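Local coordinates for protein alternansucrase (Leuconostoc mesenteroides, PDB 6HVG) that is a large multidomain enzyme of glycosyl hydrolase family 70, combining a calcium-binding region related to the TIM barrel with choline-binding-type repeats, at residues 1164-1170 with 1191-1197; 1095-1099 with 1252-1256; 189-193 with 216-221; 203-207 with 228-232. One frame throughout, in Å; residues are numbered along the deposited sequence.

Contact 1. Residues 1164-1170 with 1191-1197; sequences LPGKEVV and LYVANTK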
loop_
_atom_site.group_PDB
_atom_site.type_symbol
_atom_site.label_atom_id
_atom_site.label_comp_id
_atom_site.label_asym_id
_atom_site.label_seq_id
_atom_site.Cartn_x
_atom_site.Cartn_y
_atom_site.Cartn_z
ATOM N N LEU A 1164 15.696 9.176 11.198
ATOM C CA LEU A 1164 16.621 10.266 11.505
ATOM C C LEU A 1164 16.370 10.718 12.958
ATOM O O LEU A 1164 15.236 10.969 13.321
ATOM C CB LEU A 1164 16.389 11.415 10.534
ATOM C CG LEU A 1164 16.553 11.019 9.061
ATOM C CD1 LEU A 1164 15.815 11.965 8.141
ATOM C CD2 LEU A 1164 18.009 10.952 8.650
ATOM N N PRO A 1165 17.427 10.802 13.794
ATOM C CA PRO A 1165 17.220 10.941 15.238
ATOM C C PRO A 1165 16.874 12.349 15.758
ATOM O O PRO A 1165 16.443 12.475 16.901
ATOM C CB PRO A 1165 18.564 10.510 15.820
ATOM C CG PRO A 1165 19.551 10.896 14.773
ATOM C CD PRO A 1165 18.857 10.629 13.465
ATOM N N GLY A 1166 17.039 13.376 14.935
ATOM C CA GLY A 1166 16.884 14.751 15.390
ATOM C C GLY A 1166 15.587 15.384 14.900
ATOM O O GLY A 1166 15.249 15.277 13.709
ATOM N N LYS A 1167 14.881 16.070 15.811
ATOM C CA LYS A 1167 13.562 16.646 15.513
ATOM C C LYS A 1167 13.657 18.087 15.087
ATOM O O LYS A 1167 14.508 18.809 15.557
ATOM C CB LYS A 1167 12.629 16.566 16.720
ATOM C CG LYS A 1167 12.450 15.172 17.302
ATOM C CD LYS A 1167 11.367 15.153 18.378
ATOM C CE LYS A 1167 11.303 13.798 19.048
ATOM N NZ LYS A 1167 10.088 13.651 19.878
ATOM N N GLU A 1168 12.792 18.470 14.158
ATOM C CA GLU A 1168 12.629 19.860 13.727
ATOM C C GLU A 1168 11.141 20.132 13.571
ATOM O O GLU A 1168 10.331 19.196 13.520
ATOM C CB GLU A 1168 13.273 20.132 12.381
ATOM C CG GLU A 1168 14.778 19.982 12.316
ATOM C CD GLU A 1168 15.298 20.213 10.904
ATOM O OE1 GLU A 1168 15.217 19.264 10.090
ATOM O OE2 GLU A 1168 15.747 21.343 10.576
ATOM N N VAL A 1169 10.785 21.413 13.516
ATOM C CA VAL A 1169 9.401 21.795 13.327
ATOM C C VAL A 1169 9.248 22.221 11.885
ATOM O O VAL A 1169 9.873 23.177 11.452
ATOM C CB VAL A 1169 8.950 22.920 14.288
ATOM C CG1 VAL A 1169 7.530 23.360 13.977
ATOM C CG2 VAL A 1169 9.028 22.445 15.725
ATOM N N VAL A 1170 8.410 21.494 11.152
ATOM C CA VAL A 1170 8.125 21.776 9.742
ATOM C C VAL A 1170 6.707 22.332 9.617
ATOM O O VAL A 1170 5.904 22.194 10.545
ATOM C CB VAL A 1170 8.220 20.489 8.856
ATOM C CG1 VAL A 1170 9.569 19.808 9.018
ATOM C CG2 VAL A 1170 7.079 19.508 9.165
ATOM N N LEU A 1191 1.903 23.366 11.774
ATOM C CA LEU A 1191 3.223 23.095 12.309
ATOM C C LEU A 1191 3.221 21.690 12.893
ATOM O O LEU A 1191 2.264 21.253 13.547
ATOM C CB LEU A 1191 3.662 24.142 13.349
ATOM C CG LEU A 1191 3.784 25.610 12.910
ATOM C CD1 LEU A 1191 4.749 26.370 13.816
ATOM C CD2 LEU A 1191 4.218 25.780 11.469
ATOM N N TYR A 1192 4.320 20.988 12.639
ATOM C CA TYR A 1192 4.425 19.566 12.938
ATOM C C TYR A 1192 5.850 19.283 13.340
ATOM O O TYR A 1192 6.769 19.908 12.815
ATOM C CB TYR A 1192 4.088 18.763 11.687
ATOM C CG TYR A 1192 3.763 17.319 11.917
ATOM C CD1 TYR A 1192 2.497 16.934 12.287
ATOM C CD2 TYR A 1192 4.699 16.339 11.696
ATOM C CE1 TYR A 1192 2.180 15.602 12.477
ATOM C CE2 TYR A 1192 4.399 15.012 11.883
ATOM C CZ TYR A 1192 3.138 14.645 12.272
ATOM O OH TYR A 1192 2.841 13.309 12.469
ATOM N N VAL A 1193 6.017 18.364 14.288
ATOM C CA VAL A 1193 7.334 17.907 14.694
ATOM C C VAL A 1193 7.632 16.655 13.899
ATOM O O VAL A 1193 6.955 15.656 14.043
ATOM C CB VAL A 1193 7.386 17.565 16.186
ATOM C CG1 VAL A 1193 8.698 16.892 16.536
ATOM C CG2 VAL A 1193 7.234 18.822 17.013
ATOM N N ALA A 1194 8.652 16.728 13.056
ATOM C CA ALA A 1194 9.089 15.594 12.266
ATOM C C ALA A 1194 10.494 15.186 12.667
ATOM O O ALA A 1194 11.201 15.950 13.306
ATOM C CB ALA A 1194 9.052 15.954 10.795
ATOM N N ASN A 1195 10.877 13.964 12.309
ATOM C CA ASN A 1195 12.234 13.489 12.517
ATOM C C ASN A 1195 13.006 13.577 11.198
ATOM O O ASN A 1195 12.944 12.678 10.386
ATOM C CB ASN A 1195 12.234 12.070 13.080
ATOM C CG ASN A 1195 12.140 12.043 14.581
ATOM O OD1 ASN A 1195 11.062 12.086 15.129
ATOM N ND2 ASN A 1195 13.277 11.980 15.256
ATOM N N THR A 1196 13.744 14.667 11.028
ATOM C CA THR A 1196 14.340 15.023 9.746
ATOM C C THR A 1196 15.849 15.226 9.764
ATOM O O THR A 1196 16.465 15.340 8.706
ATOM C CB THR A 1196 13.731 16.349 9.248
ATOM O OG1 THR A 1196 13.726 17.299 10.328
ATOM C CG2 THR A 1196 12.313 16.122 8.766
ATOM N N LYS A 1197 16.446 15.276 10.949
ATOM C CA LYS A 1197 17.837 15.682 11.097
ATOM C C LYS A 1197 18.696 14.475 11.409
ATOM O O LYS A 1197 18.402 13.715 12.311
ATOM C CB LYS A 1197 17.940 16.716 12.216
ATOM C CG LYS A 1197 19.090 17.687 12.086
ATOM C CD LYS A 1197 19.250 18.547 13.334
ATOM C CE LYS A 1197 18.847 19.993 13.106
ATOM N NZ LYS A 1197 19.118 20.819 14.318
HETATM O O HOH W 1 13.888 11.754 18.457
#
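The methylene chain of Lys-1167 passes over Val-1193, with Lys-1167 CD 3.7 Å from Val-1193 CG1, and runs beside Asn-1195, the two side chains pointing the same way. Further along that face, Val-1169 CG1 rests 4.0 Å from Leu-1191 CB. The amide of Asn-1195 reaches back to the residues ahead of the strand: its ND2 donates to Leu-1164 O at 2.9 Å, the acceptor tilted 19° from the amide plane, and a water joins the same ND2 to Pro-1165 O. Its OD1 accepts from Arg-1256, so both ends of the amide are engaged and its rotation is fixed. The backbones between illustrate how an antiparallel ladder absorbs one extra residue. Glu-1168 with Ala-1194 and Val-1170 with Tyr-1192 form regular hydrogen-bonded pairs, whereas Thr-1196 and Lys-1197 together face Gly-1166 in a classic beta bulge. Gly-1166 O is gripped twice, by Lys-1197 N at 3.0 Å and by Thr-1196 N at 3.1 Å. Strand 1190-1197 is an outermost strand of a six-stranded antiparallel sheet, with 1166-1175 beside it. On the face of Glu-1168 and Val-1170, Val-1170 CG2 lies 4.0 Å from Tyr-1192 CB. Thr-1196 OG1 donates to Glu-1168 OE1, a bond modelled so short that its length is doubtful, and Ala-1245 N supplies that oxygen with a second donor.

Contact 2. Residues 1095-1099 with 1252-1256; sequences NYGGM and NILHR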
loop_
_atom_site.group_PDB
_atom_site.type_symbol
_atom_site.label_atom_id
_atom_site.label_comp_id
_atom_site.label_asym_id
_atom_site.label_seq_id
_atom_site.Cartn_x
_atom_site.Cartn_y
_atom_site.Cartn_z
ATOM N N ASN A 1095 11.987 3.406 15.269
ATOM C CA ASN A 1095 10.694 3.898 14.794
ATOM C C ASN A 1095 10.221 5.062 15.655
ATOM O O ASN A 1095 9.726 4.869 16.768
ATOM C CB ASN A 1095 9.682 2.752 14.847
ATOM C CG ASN A 1095 8.281 3.173 14.460
ATOM O OD1 ASN A 1095 7.419 3.391 15.315
ATOM N ND2 ASN A 1095 8.047 3.279 13.167
ATOM N N TYR A 1096 10.408 6.266 15.129
ATOM C CA TYR A 1096 10.114 7.504 15.854
ATOM C C TYR A 1096 8.622 7.877 15.880
ATOM O O TYR A 1096 8.134 8.539 16.798
ATOM C CB TYR A 1096 10.995 8.638 15.313
ATOM C CG TYR A 1096 12.452 8.357 15.606
ATOM C CD1 TYR A 1096 12.909 8.178 16.924
ATOM C CD2 TYR A 1096 13.371 8.215 14.584
ATOM C CE1 TYR A 1096 14.242 7.893 17.198
ATOM C CE2 TYR A 1096 14.705 7.928 14.848
ATOM C CZ TYR A 1096 15.139 7.771 16.154
ATOM O OH TYR A 1096 16.465 7.508 16.414
ATOM N N GLY A 1097 7.905 7.429 14.877
ATOM C CA GLY A 1097 6.462 7.484 14.887
ATOM C C GLY A 1097 5.988 6.768 13.634
ATOM O O GLY A 1097 6.798 6.424 12.738
ATOM N N GLY A 1098 4.688 6.529 13.561
ATOM C CA GLY A 1098 4.100 6.002 12.338
ATOM C C GLY A 1098 4.344 4.527 12.146
ATOM O O GLY A 1098 4.904 3.854 13.017
ATOM N N MET A 1099 3.925 4.030 10.987
ATOM C CA MET A 1099 4.051 2.616 10.675
ATOM C C MET A 1099 5.481 2.291 10.254
ATOM O O MET A 1099 6.066 2.970 9.421
ATOM C CB MET A 1099 3.086 2.231 9.570
ATOM C CG MET A 1099 1.635 2.500 9.914
ATOM S SD MET A 1099 0.520 1.866 8.661
ATOM C CE MET A 1099 0.680 0.104 8.926
ATOM N N ASN A 1252 6.115 10.147 5.867
ATOM C CA ASN A 1252 4.922 9.417 6.213
ATOM C C ASN A 1252 4.416 9.980 7.543
ATOM O O ASN A 1252 5.204 10.451 8.363
ATOM C CB ASN A 1252 5.211 7.919 6.342
ATOM C CG ASN A 1252 6.244 7.618 7.402
ATOM O OD1 ASN A 1252 7.356 8.156 7.373
ATOM N ND2 ASN A 1252 5.891 6.761 8.343
ATOM N N ILE A 1253 3.104 9.957 7.747
ATOM C CA ILE A 1253 2.517 10.507 8.951
ATOM C C ILE A 1253 3.101 9.841 10.200
ATOM O O ILE A 1253 3.247 8.625 10.240
ATOM C CB ILE A 1253 0.980 10.400 8.959
ATOM C CG1 ILE A 1253 0.508 8.958 8.847
ATOM C CG2 ILE A 1253 0.385 11.254 7.870
ATOM C CD1 ILE A 1253 -0.995 8.801 8.877
ATOM N N LEU A 1254 3.434 10.652 11.203
ATOM C CA LEU A 1254 4.132 10.175 12.395
ATOM C C LEU A 1254 3.257 9.978 13.626
ATOM O O LEU A 1254 3.788 9.716 14.713
ATOM C CB LEU A 1254 5.287 11.127 12.746
ATOM C CG LEU A 1254 6.349 11.312 11.654
ATOM C CD1 LEU A 1254 7.543 12.070 12.188
ATOM C CD2 LEU A 1254 6.829 9.987 11.108
ATOM N N HIS A 1255 1.937 10.089 13.456
ATOM C CA HIS A 1255 0.964 9.796 14.531
ATOM C C HIS A 1255 1.063 10.748 15.742
ATOM O O HIS A 1255 0.787 10.372 16.887
ATOM C CB HIS A 1255 1.111 8.338 15.008
ATOM C CG HIS A 1255 0.818 7.323 13.956
ATOM N ND1 HIS A 1255 0.687 5.981 14.241
ATOM C CD2 HIS A 1255 0.610 7.452 12.627
ATOM C CE1 HIS A 1255 0.427 5.325 13.125
ATOM N NE2 HIS A 1255 0.366 6.195 12.134
ATOM N N ARG A 1256 1.467 11.974 15.482
ATOM C CA ARG A 1256 1.723 12.923 16.553
ATOM C C ARG A 1256 0.572 13.912 16.764
ATOM O O ARG A 1256 0.373 14.392 17.889
ATOM C CB ARG A 1256 3.032 13.663 16.287
ATOM C CG ARG A 1256 4.208 12.819 16.708
ATOM C CD ARG A 1256 5.541 13.380 16.272
ATOM N NE ARG A 1256 6.603 12.500 16.739
ATOM C CZ ARG A 1256 7.869 12.551 16.342
ATOM N NH1 ARG A 1256 8.262 13.443 15.453
ATOM N NH2 ARG A 1256 8.754 11.704 16.842
HETATM O O HOH W 2 3.343 6.014 8.938
#
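Tyr-1096 meets the second segment through its carbonyl: Tyr-1096 O lies 3.2 Å from Arg-1256 NH2, approaching the guanidinium obliquely. Arg-1256 NH1 and NH2, reached along a chain extended from CG to NE, also bond to Val-1193 O and Asn-1195 OD1, which fix the guanidinium next to the tyrosine carbonyl. At Gly-1097 the contact passes to bare backbone, where the CA makes a CH...O contact with Leu-1254 O at 3.5 Å and the carbonyl faces one methyl branch, CD2, of Leu-1254. Gly-1098 then places its CA squarely over the imidazole of His-1255, 3.6 Å from the ring centroid and only 5° off the normal, a CH-pi contact made by an alpha carbon. The histidine chi1 (-63°) lays the ring alongside the 1095-1099 loop, and chi2 (-169°) sets its face to Gly-1098 CA. Gly-1098 O accepts from Asn-1095 ND2 of the same loop at 3.2 Å, the donor above the carbonyl plane. At Met-1099 a water takes over, accepting from Met-1099 N and, at 2.7 Å, from Asn-1252 ND2, and donating to Ile-1253 O. Both loops lie in the family 70 region; one precedes helix 1102-1105, and the other, held by Glu-520 at the backbone of His-1255 and Arg-1256, follows strand 1248-1252 of a six-stranded antiparallel sheet. Apart from the carbonyl-guanidinium approach, the loops meet through CH contacts, and the water supplies the directional bonds.

Contact 3. Residues 189-193 with 216-221; sequences NGKHI and YDAQGN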
loop_
_atom_site.group_PDB
_atom_site.type_symbol
_atom_site.label_atom_id
_atom_site.label_comp_id
_atom_site.label_asym_id
_atom_site.label_seq_id
_atom_site.Cartn_x
_atom_site.Cartn_y
_atom_site.Cartn_z
ATOM N N ASN A 189 -23.839 -41.385 10.029
ATOM C CA ASN A 189 -23.888 -41.653 11.475
ATOM C C ASN A 189 -25.237 -41.202 12.029
ATOM O O ASN A 189 -26.269 -41.589 11.474
ATOM C CB ASN A 189 -22.690 -41.024 12.210
ATOM C CG ASN A 189 -21.356 -41.586 11.734
ATOM O OD1 ASN A 189 -21.225 -42.789 11.525
ATOM N ND2 ASN A 189 -20.362 -40.712 11.553
ATOM N N GLY A 190 -25.253 -40.392 13.087
ATOM C CA GLY A 190 -26.514 -39.914 13.646
ATOM C C GLY A 190 -26.908 -38.551 13.108
ATOM O O GLY A 190 -27.847 -37.933 13.599
ATOM N N LYS A 191 -26.196 -38.072 12.093
ATOM C CA LYS A 191 -26.331 -36.696 11.641
ATOM C C LYS A 191 -27.113 -36.562 10.330
ATOM O O LYS A 191 -26.946 -37.337 9.409
ATOM C CB LYS A 191 -24.939 -36.065 11.498
ATOM C CG LYS A 191 -24.075 -36.148 12.760
ATOM C CD LYS A 191 -24.818 -35.648 14.000
ATOM C CE LYS A 191 -23.875 -35.140 15.087
ATOM N NZ LYS A 191 -22.694 -36.003 15.332
ATOM N N HIS A 192 -27.975 -35.555 10.286
ATOM C CA HIS A 192 -28.741 -35.184 9.110
ATOM C C HIS A 192 -28.106 -33.904 8.576
ATOM O O HIS A 192 -28.393 -32.817 9.052
ATOM C CB HIS A 192 -30.200 -34.951 9.523
ATOM C CG HIS A 192 -31.185 -35.074 8.406
ATOM N ND1 HIS A 192 -31.345 -36.238 7.680
ATOM C CD2 HIS A 192 -32.109 -34.203 7.932
ATOM C CE1 HIS A 192 -32.298 -36.066 6.783
ATOM N NE2 HIS A 192 -32.777 -34.841 6.913
ATOM N N ILE A 193 -27.220 -34.041 7.598
ATOM C CA ILE A 193 -26.426 -32.897 7.132
ATOM C C ILE A 193 -26.839 -32.436 5.735
ATOM O O ILE A 193 -26.820 -33.217 4.790
ATOM C CB ILE A 193 -24.918 -33.224 7.115
ATOM C CG1 ILE A 193 -24.547 -34.148 8.293
ATOM C CG2 ILE A 193 -24.112 -31.936 7.130
ATOM C CD1 ILE A 193 -23.122 -34.645 8.252
ATOM N N TYR A 216 -31.544 -27.866 11.343
ATOM C CA TYR A 216 -30.295 -28.625 11.452
ATOM C C TYR A 216 -29.118 -27.713 11.284
ATOM O O TYR A 216 -29.191 -26.743 10.546
ATOM C CB TYR A 216 -30.225 -29.763 10.421
ATOM C CG TYR A 216 -31.284 -30.803 10.649
ATOM C CD1 TYR A 216 -32.511 -30.715 10.010
ATOM C CD2 TYR A 216 -31.077 -31.854 11.541
ATOM C CE1 TYR A 216 -33.503 -31.656 10.237
ATOM C CE2 TYR A 216 -32.058 -32.795 11.780
ATOM C CZ TYR A 216 -33.272 -32.694 11.123
ATOM O OH TYR A 216 -34.256 -33.614 11.347
ATOM N N ASP A 217 -28.036 -28.018 11.983
ATOM C CA ASP A 217 -26.833 -27.197 11.918
ATOM C C ASP A 217 -25.869 -27.747 10.860
ATOM O O ASP A 217 -26.178 -28.722 10.155
ATOM C CB ASP A 217 -26.195 -27.079 13.308
ATOM C CG ASP A 217 -25.451 -28.330 13.746
ATOM O OD1 ASP A 217 -25.497 -29.401 13.087
ATOM O OD2 ASP A 217 -24.796 -28.239 14.791
ATOM N N ALA A 218 -24.708 -27.120 10.758
ATOM C CA ALA A 218 -23.685 -27.534 9.803
ATOM C C ALA A 218 -23.163 -28.931 10.085
ATOM O O ALA A 218 -22.781 -29.637 9.162
ATOM C CB ALA A 218 -22.538 -26.531 9.796
ATOM N N GLN A 219 -23.140 -29.337 11.352
ATOM C CA GLN A 219 -22.700 -30.700 11.710
ATOM C C GLN A 219 -23.805 -31.758 11.661
ATOM O O GLN A 219 -23.541 -32.946 11.888
ATOM C CB GLN A 219 -21.994 -30.699 13.068
ATOM C CG GLN A 219 -20.624 -30.042 12.975
ATOM C CD GLN A 219 -19.836 -30.101 14.269
ATOM O OE1 GLN A 219 -20.349 -29.751 15.345
ATOM N NE2 GLN A 219 -18.560 -30.521 14.172
ATOM N N GLY A 220 -25.031 -31.330 11.365
ATOM C CA GLY A 220 -26.148 -32.263 11.186
ATOM C C GLY A 220 -26.960 -32.593 12.426
ATOM O O GLY A 220 -27.672 -33.593 12.453
ATOM N N ASN A 221 -26.887 -31.727 13.432
ATOM C CA ASN A 221 -27.629 -31.918 14.669
ATOM C C ASN A 221 -28.968 -31.203 14.620
ATOM O O ASN A 221 -29.036 -30.042 14.197
ATOM C CB ASN A 221 -26.837 -31.382 15.865
ATOM C CG ASN A 221 -25.435 -31.934 15.922
ATOM O OD1 ASN A 221 -25.235 -33.121 16.217
ATOM N ND2 ASN A 221 -24.451 -31.088 15.629
#
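Strand 191-194 meets a type I beta turn running from Asp-217 to Gly-220, and one backbone bond ties them: His-192 N donates to Gly-220 O at 2.9 Å, in the carbonyl plane and on a lone pair. The turn is closed by Gly-220 N to Asp-217 O at 3.1 Å and by the Asp-217 carboxylate, whose OD1 receives Asn-221 N and whose OD2 receives Asn-221 ND2. Next to the bond between the segments, His-192 and Tyr-216 form an edge-to-face pair, centroids of the two rings 4.9 Å apart and planes at 57°. The histidine CB also covers the tyrosine face, 3.6 Å from Tyr-216 CE2; CG anti to the backbone N (chi1 -158°) carries the imidazole edge onward over that face. Against the turn itself, Ile-193 CG2 meets Ala-218 O at 3.3 Å, and Lys-191 CG lies 3.4 Å from Gln-219 O. Aromatic-rich hairpins linked by tight turns are characteristic of choline-binding-type repeats, and here one hairpin is packed on the turn following the next. Since His-192 ND1 pairs with Asp-187 and NE2 with Asp-207, the imidazole is fixed in rotation and would probably be biased toward its protonated form.

Contact 4. Residues 203-207 with 228-232; sequences SSNVD and VADSS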
loop_
_atom_site.group_PDB
_atom_site.type_symbol
_atom_site.label_atom_id
_atom_site.label_comp_id
_atom_site.label_asym_id
_atom_site.label_seq_id
_atom_site.Cartn_x
_atom_site.Cartn_y
_atom_site.Cartn_z
ATOM N N SER A 203 -23.873 -27.004 5.421
ATOM C CA SER A 203 -24.472 -25.828 6.074
ATOM C C SER A 203 -25.895 -26.057 6.638
ATOM O O SER A 203 -26.587 -26.986 6.280
ATOM C CB SER A 203 -24.438 -24.599 5.138
ATOM O OG SER A 203 -25.041 -24.858 3.885
ATOM N N SER A 204 -26.296 -25.181 7.546
ATOM C CA SER A 204 -27.597 -25.239 8.195
ATOM C C SER A 204 -28.759 -25.182 7.227
ATOM O O SER A 204 -28.757 -24.421 6.269
ATOM C CB SER A 204 -27.762 -24.064 9.164
ATOM O OG SER A 204 -26.838 -24.165 10.221
ATOM N N ASN A 205 -29.782 -25.963 7.521
ATOM C CA ASN A 205 -31.017 -25.888 6.783
ATOM C C ASN A 205 -32.158 -26.490 7.587
ATOM O O ASN A 205 -31.957 -27.070 8.661
ATOM C CB ASN A 205 -30.868 -26.622 5.434
ATOM C CG ASN A 205 -31.662 -25.975 4.318
ATOM O OD1 ASN A 205 -32.387 -25.015 4.519
ATOM N ND2 ASN A 205 -31.521 -26.511 3.126
ATOM N N VAL A 206 -33.355 -26.345 7.035
ATOM C CA VAL A 206 -34.558 -26.916 7.579
ATOM C C VAL A 206 -35.043 -27.958 6.595
ATOM O O VAL A 206 -35.180 -27.677 5.411
ATOM C CB VAL A 206 -35.629 -25.833 7.731
ATOM C CG1 VAL A 206 -36.863 -26.396 8.395
ATOM C CG2 VAL A 206 -35.071 -24.664 8.520
ATOM N N ASP A 207 -35.289 -29.167 7.081
ATOM C CA ASP A 207 -35.849 -30.223 6.276
ATOM C C ASP A 207 -37.257 -30.502 6.793
ATOM O O ASP A 207 -37.491 -30.507 8.007
ATOM C CB ASP A 207 -34.967 -31.472 6.402
ATOM C CG ASP A 207 -35.152 -32.467 5.252
ATOM O OD1 ASP A 207 -36.026 -32.270 4.386
ATOM O OD2 ASP A 207 -34.411 -33.473 5.220
ATOM N N VAL A 228 -33.086 -20.684 12.594
ATOM C CA VAL A 228 -32.412 -21.165 11.382
ATOM C C VAL A 228 -33.064 -20.599 10.127
ATOM O O VAL A 228 -34.297 -20.509 10.029
ATOM C CB VAL A 228 -32.422 -22.695 11.248
ATOM C CG1 VAL A 228 -31.374 -23.132 10.233
ATOM C CG2 VAL A 228 -32.163 -23.351 12.588
ATOM N N ALA A 229 -32.226 -20.224 9.168
ATOM C CA ALA A 229 -32.717 -19.794 7.872
ATOM C C ALA A 229 -32.564 -20.972 6.951
ATOM O O ALA A 229 -31.531 -21.647 6.998
ATOM C CB ALA A 229 -31.919 -18.607 7.353
ATOM N N ASP A 230 -33.587 -21.231 6.130
ATOM C CA ASP A 230 -33.516 -22.324 5.163
ATOM C C ASP A 230 -32.915 -21.864 3.823
ATOM O O ASP A 230 -32.500 -20.712 3.681
ATOM C CB ASP A 230 -34.875 -23.023 5.011
ATOM C CG ASP A 230 -35.884 -22.231 4.186
ATOM O OD1 ASP A 230 -35.515 -21.215 3.557
ATOM O OD2 ASP A 230 -37.071 -22.637 4.171
ATOM N N SER A 231 -32.838 -22.783 2.867
ATOM C CA SER A 231 -32.273 -22.513 1.542
ATOM C C SER A 231 -32.906 -21.306 0.845
ATOM O O SER A 231 -32.207 -20.504 0.251
ATOM C CB SER A 231 -32.421 -23.754 0.645
ATOM O OG SER A 231 -31.539 -24.795 1.038
ATOM N N SER A 232 -34.226 -21.171 0.943
ATOM C CA SER A 232 -34.970 -20.107 0.256
ATOM C C SER A 232 -34.996 -18.761 0.981
ATOM O O SER A 232 -35.765 -17.882 0.600
ATOM C CB SER A 232 -36.414 -20.558 0.024
ATOM O OG SER A 232 -36.428 -21.891 -0.455
#
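The carboxamide of Asn-205 grips Ser-231 at two points. Its ND2 donates to Ser-231 OG at 2.7 Å, with the hydroxyl tilted 32° from the amide plane, while Asn-205 OD1 accepts a weak bond from Ser-231 N at 2.8 Å. The same OD1 takes a second weak bond from Val-206 N at 3.0 Å, with OD1 eclipsing CA (chi2 -4°), which points the oxygen back toward the backbone, so it bridges its own strand and the neighbouring loop. Tyr-194 OH adds a weak bond to the Ser-231 hydroxyl. The adjoining Asp-230 directs its carboxylate to Gln-234 N and offers its CB to Val-206, whose CG2 lies 3.9 Å from Asp-230 CB. Farther out, Val-206 CG2 is 4.3 Å from Val-228 CB, and Ser-204 CB touches Val-228 CG1 at 3.9 Å; Phe-238 adjoins both valines. In this way the start of hairpin 205-216 is fastened to the end of strand 226-229 and the loop beyond it, successive hairpins in a region of choline-binding-type repeats. Both ends of a buried amide are engaged by one serine, one bond clear and one weak, which would restrain the amide's rotation, with a small apolar patch beside it.

In the fold
The four contacts form two distant pairs. Contacts 3 and 4 come first, with centres about 12 Å apart among successive two-stranded hairpins; their segments alternate in sequence, and His-192 bonds to Asp-207, so hairpin 185-194 is tied to hairpin 205-216. Contacts 1 and 2 belong to the family 70 region, centres about 11 Å apart, contact 1 lying within the span bracketed by contact 2. Strands 1166-1175 and 1190-1197 of contact 1 share a six-stranded antiparallel sheet with strand 1248-1252, which leads into contact 2, and Arg-1256 bonds to Val-1193 and Asn-1195. Contacts 1 and 3, about 63 Å apart between centres, lie on opposite sides of the chain's centre, each pair tying together its own part of the protein.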